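Local structure of putative membrane protein COG4129 (Clostridium difficile, 3KMI) at residues 23-28 with 110-115. The protein is of unknown function but is probably a membrane exporter of aromatic acids, of which this helical piece is the C-terminal domain. Sequence-based numbering, arbitrary orientation.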
ATOM      1  N   ILE A  23      10.176  -4.673 -14.799  1.00  8.93           N
ATOM      2  CA  ILE A  23      11.583  -5.004 -14.557  1.00  9.95           C
ATOM      3  C   ILE A  23      11.905  -5.035 -13.047  1.00  9.59           C
ATOM      4  O   ILE A  23      12.542  -5.965 -12.567  1.00  9.43           O
ATOM      5  CB  ILE A  23      12.540  -4.026 -15.282  1.00  9.11           C
ATOM      6  CG1 ILE A  23      12.563  -4.363 -16.775  1.00 11.93           C
ATOM      7  CG2 ILE A  23      13.945  -4.181 -14.732  1.00 10.58           C
ATOM      8  CD1 ILE A  23      13.264  -3.299 -17.690  1.00 16.20           C
ATOM      9  N   VAL A  24      11.458  -4.014 -12.320  1.00  9.39           N
ATOM     10  CA  VAL A  24      11.701  -3.917 -10.885  1.00  9.84           C
ATOM     11  C   VAL A  24      10.918  -5.051 -10.204  1.00  9.43           C
ATOM     12  O   VAL A  24      11.399  -5.643  -9.263  1.00  9.79           O
ATOM     13  CB  VAL A  24      11.283  -2.528 -10.302  1.00 10.37           C
ATOM     14  CG1 VAL A  24      11.411  -2.534  -8.757  1.00 11.19           C
ATOM     15  CG2 VAL A  24      12.143  -1.395 -10.903  1.00 10.82           C
ATOM     16  N   LEU A  25       9.688  -5.301 -10.640  1.00  8.84           N
ATOM     17  CA  LEU A  25       8.901  -6.388 -10.052  1.00  9.26           C
ATOM     18  C   LEU A  25       9.623  -7.744 -10.155  1.00  9.15           C
ATOM     19  O   LEU A  25       9.686  -8.528  -9.190  1.00  8.53           O
ATOM     20  CB  LEU A  25       7.496  -6.428 -10.702  1.00  9.37           C
ATOM     21  CG  LEU A  25       6.538  -7.430 -10.069  1.00  9.27           C
ATOM     22  CD1 LEU A  25       6.015  -6.926  -8.696  1.00  7.15           C
ATOM     23  CD2 LEU A  25       5.310  -7.738 -10.985  1.00  6.15           C
ATOM     24  N   ILE A  26      10.163  -8.028 -11.331  1.00  9.68           N
ATOM     25  CA  ILE A  26      10.892  -9.278 -11.544  1.00  9.64           C
ATOM     26  C   ILE A  26      12.172  -9.319 -10.669  1.00 10.69           C
ATOM     27  O   ILE A  26      12.550 -10.383 -10.160  1.00 10.14           O
ATOM     28  CB  ILE A  26      11.224  -9.439 -13.056  1.00  9.40           C
ATOM     29  CG1 ILE A  26       9.926  -9.693 -13.839  1.00 10.03           C
ATOM     30  CG2 ILE A  26      12.257 -10.519 -13.290  1.00  9.27           C
ATOM     31  CD1 ILE A  26       9.976  -9.254 -15.326  1.00 10.29           C
ATOM     32  N   ASP A  27      12.835  -8.166 -10.510  1.00 10.49           N
ATOM     33  CA  ASP A  27      14.001  -8.103  -9.592  1.00 11.97           C
ATOM     34  C   ASP A  27      13.570  -8.550  -8.222  1.00 12.11           C
ATOM     35  O   ASP A  27      14.310  -9.274  -7.574  1.00 12.86           O
ATOM     36  CB  ASP A  27      14.553  -6.683  -9.420  1.00 11.16           C
ATOM     37  CG  ASP A  27      15.212  -6.152 -10.650  1.00 12.06           C
ATOM     38  OD1 ASP A  27      15.611  -6.962 -11.499  1.00 11.68           O
ATOM     39  OD2 ASP A  27      15.347  -4.905 -10.754  1.00 12.85           O
ATOM     40  N   ILE A  28      12.395  -8.084  -7.775  1.00 11.06           N
ATOM     41  CA  ILE A  28      11.841  -8.504  -6.472  1.00 11.54           C
ATOM     42  C   ILE A  28      11.639 -10.043  -6.374  1.00 10.83           C
ATOM     43  O   ILE A  28      12.123 -10.707  -5.424  1.00 11.02           O
ATOM     44  CB  ILE A  28      10.567  -7.702  -6.099  1.00 11.47           C
ATOM     45  CG1 ILE A  28      10.968  -6.255  -5.750  1.00 14.52           C
ATOM     46  CG2 ILE A  28       9.839  -8.348  -4.918  1.00 11.58           C
ATOM     47  CD1 ILE A  28       9.818  -5.233  -5.975  1.00 12.72           C
ATOM     48  N   ALA A 110       7.466 -17.416  -8.049  1.00  5.67           N
ATOM     49  CA  ALA A 110       6.987 -17.861  -9.362  1.00  6.32           C
ATOM     50  C   ALA A 110       5.798 -17.006  -9.813  1.00  6.19           C
ATOM     51  O   ALA A 110       5.717 -16.593 -10.971  1.00  6.74           O
ATOM     52  CB  ALA A 110       6.602 -19.358  -9.316  1.00  6.01           C
ATOM     53  N   PHE A 111       4.903 -16.716  -8.889  1.00  5.45           N
ATOM     54  CA  PHE A 111       3.688 -15.923  -9.197  1.00  6.52           C
ATOM     55  C   PHE A 111       4.047 -14.472  -9.604  1.00  6.70           C
ATOM     56  O   PHE A 111       3.476 -13.920 -10.556  1.00  7.11           O
ATOM     57  CB  PHE A 111       2.716 -15.961  -8.007  1.00  6.50           C
ATOM     58  CG  PHE A 111       1.425 -15.190  -8.231  1.00  8.76           C
ATOM     59  CD1 PHE A 111       0.588 -15.487  -9.309  1.00  9.11           C
ATOM     60  CD2 PHE A 111       1.032 -14.205  -7.330  1.00 10.81           C
ATOM     61  CE1 PHE A 111      -0.625 -14.764  -9.507  1.00 10.75           C
ATOM     62  CE2 PHE A 111      -0.164 -13.487  -7.510  1.00 12.15           C
ATOM     63  CZ  PHE A 111      -0.983 -13.762  -8.615  1.00 12.11           C
ATOM     64  N   ILE A 112       5.006 -13.868  -8.906  1.00  5.92           N
ATOM     65  CA  ILE A 112       5.500 -12.548  -9.253  1.00  6.70           C
ATOM     66  C   ILE A 112       6.200 -12.530 -10.633  1.00  7.04           C
ATOM     67  O   ILE A 112       6.029 -11.589 -11.401  1.00  8.09           O
ATOM     68  CB  ILE A 112       6.452 -11.960  -8.146  1.00  6.09           C
ATOM     69  CG1 ILE A 112       5.660 -11.779  -6.840  1.00  7.62           C
ATOM     70  CG2 ILE A 112       7.031 -10.629  -8.625  1.00  5.79           C
ATOM     71  CD1 ILE A 112       6.502 -11.511  -5.579  1.00  8.02           C
ATOM     72  N   HIS A 113       7.002 -13.546 -10.927  1.00  6.87           N
ATOM     73  CA  HIS A 113       7.549 -13.708 -12.296  1.00  9.05           C
ATOM     74  C   HIS A 113       6.459 -13.802 -13.346  1.00  7.98           C
ATOM     75  O   HIS A 113       6.566 -13.209 -14.424  1.00  8.10           O
ATOM     76  CB  HIS A 113       8.438 -14.951 -12.426  1.00  8.94           C
ATOM     77  CG  HIS A 113       9.843 -14.747 -11.942  1.00 15.91           C
ATOM     78  ND1 HIS A 113      10.404 -15.510 -10.942  1.00 20.23           N
ATOM     79  CD2 HIS A 113      10.813 -13.885 -12.337  1.00 19.45           C
ATOM     80  CE1 HIS A 113      11.644 -15.107 -10.718  1.00 18.07           C
ATOM     81  NE2 HIS A 113      11.915 -14.117 -11.545  1.00 19.22           N
ATOM     82  N   LYS A 114       5.428 -14.577 -13.046  1.00  7.34           N
ATOM     83  CA  LYS A 114       4.325 -14.757 -13.963  1.00  7.67           C
ATOM     84  C   LYS A 114       3.714 -13.394 -14.228  1.00  7.45           C
ATOM     85  O   LYS A 114       3.468 -13.007 -15.384  1.00  8.30           O
ATOM     86  CB  LYS A 114       3.292 -15.740 -13.401  1.00  6.19           C
ATOM     87  CG  LYS A 114       2.062 -15.939 -14.288  1.00  8.44           C
ATOM     88  CD  LYS A 114       1.115 -16.920 -13.636  1.00 11.41           C
ATOM     89  CE  LYS A 114      -0.062 -17.314 -14.521  1.00 11.18           C
ATOM     90  NZ  LYS A 114      -0.860 -18.354 -13.793  1.00  8.85           N
ATOM     91  N   ILE A 115       3.469 -12.659 -13.163  1.00  7.85           N
ATOM     92  CA  ILE A 115       2.909 -11.304 -13.288  1.00  8.69           C
ATOM     93  C   ILE A 115       3.849 -10.413 -14.141  1.00  8.83           C
ATOM     94  O   ILE A 115       3.411  -9.708 -15.064  1.00  9.72           O
ATOM     95  CB  ILE A 115       2.638 -10.641 -11.905  1.00  9.13           C
ATOM     96  CG1 ILE A 115       1.570 -11.412 -11.088  1.00  9.06           C
ATOM     97  CG2 ILE A 115       2.250  -9.146 -12.117  1.00  9.85           C
ATOM     98  CD1 ILE A 115       1.385 -10.901  -9.605  1.00 11.84           C
TER
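Antiparallel packing of two helices, 7-33 and 103-117, within the all-helical C-terminal domain brings Leu25 and Ile26 against Ile112, His113 and Ile115. The evidence is an angle of 165° between the N-to-C directions of the short segments, whose axes approach to 8.6 Å. Backbones come nearest at Ile26 and His113, with their CA atoms 5.6 Å apart. Ile112 points its CG2 methyl at the first helix, where it lies 3.4 Å from the carbonyl O of Leu25 and 3.5 Å from Leu25 CG, a carbon held anti to its own backbone N (chi1 -174°). Leu25 forks over two side chains about one turn apart: CD1 stays by Ile112 while CD2 reaches Ile115 CG2 at 3.6 Å. Ile26 meets His113 differently, its CG2 methyl sitting at the ring edge, near the ring plane, 3.8 Å from CD2. The imidazole NE2 hydrogen-bonds Asp30 OD1, one turn further along helix 7-33. Phe167 of helix 148-176 touches both Leu25 and Ile115, extending the apolar layer. Between the segments the contact is thus van der Waals packing, mostly of branched aliphatic groups, with one methyl against an imidazole edge; the bond to Asp30 would be expected to limit that ring's rotation on the partly exposed Ile26-His113 side.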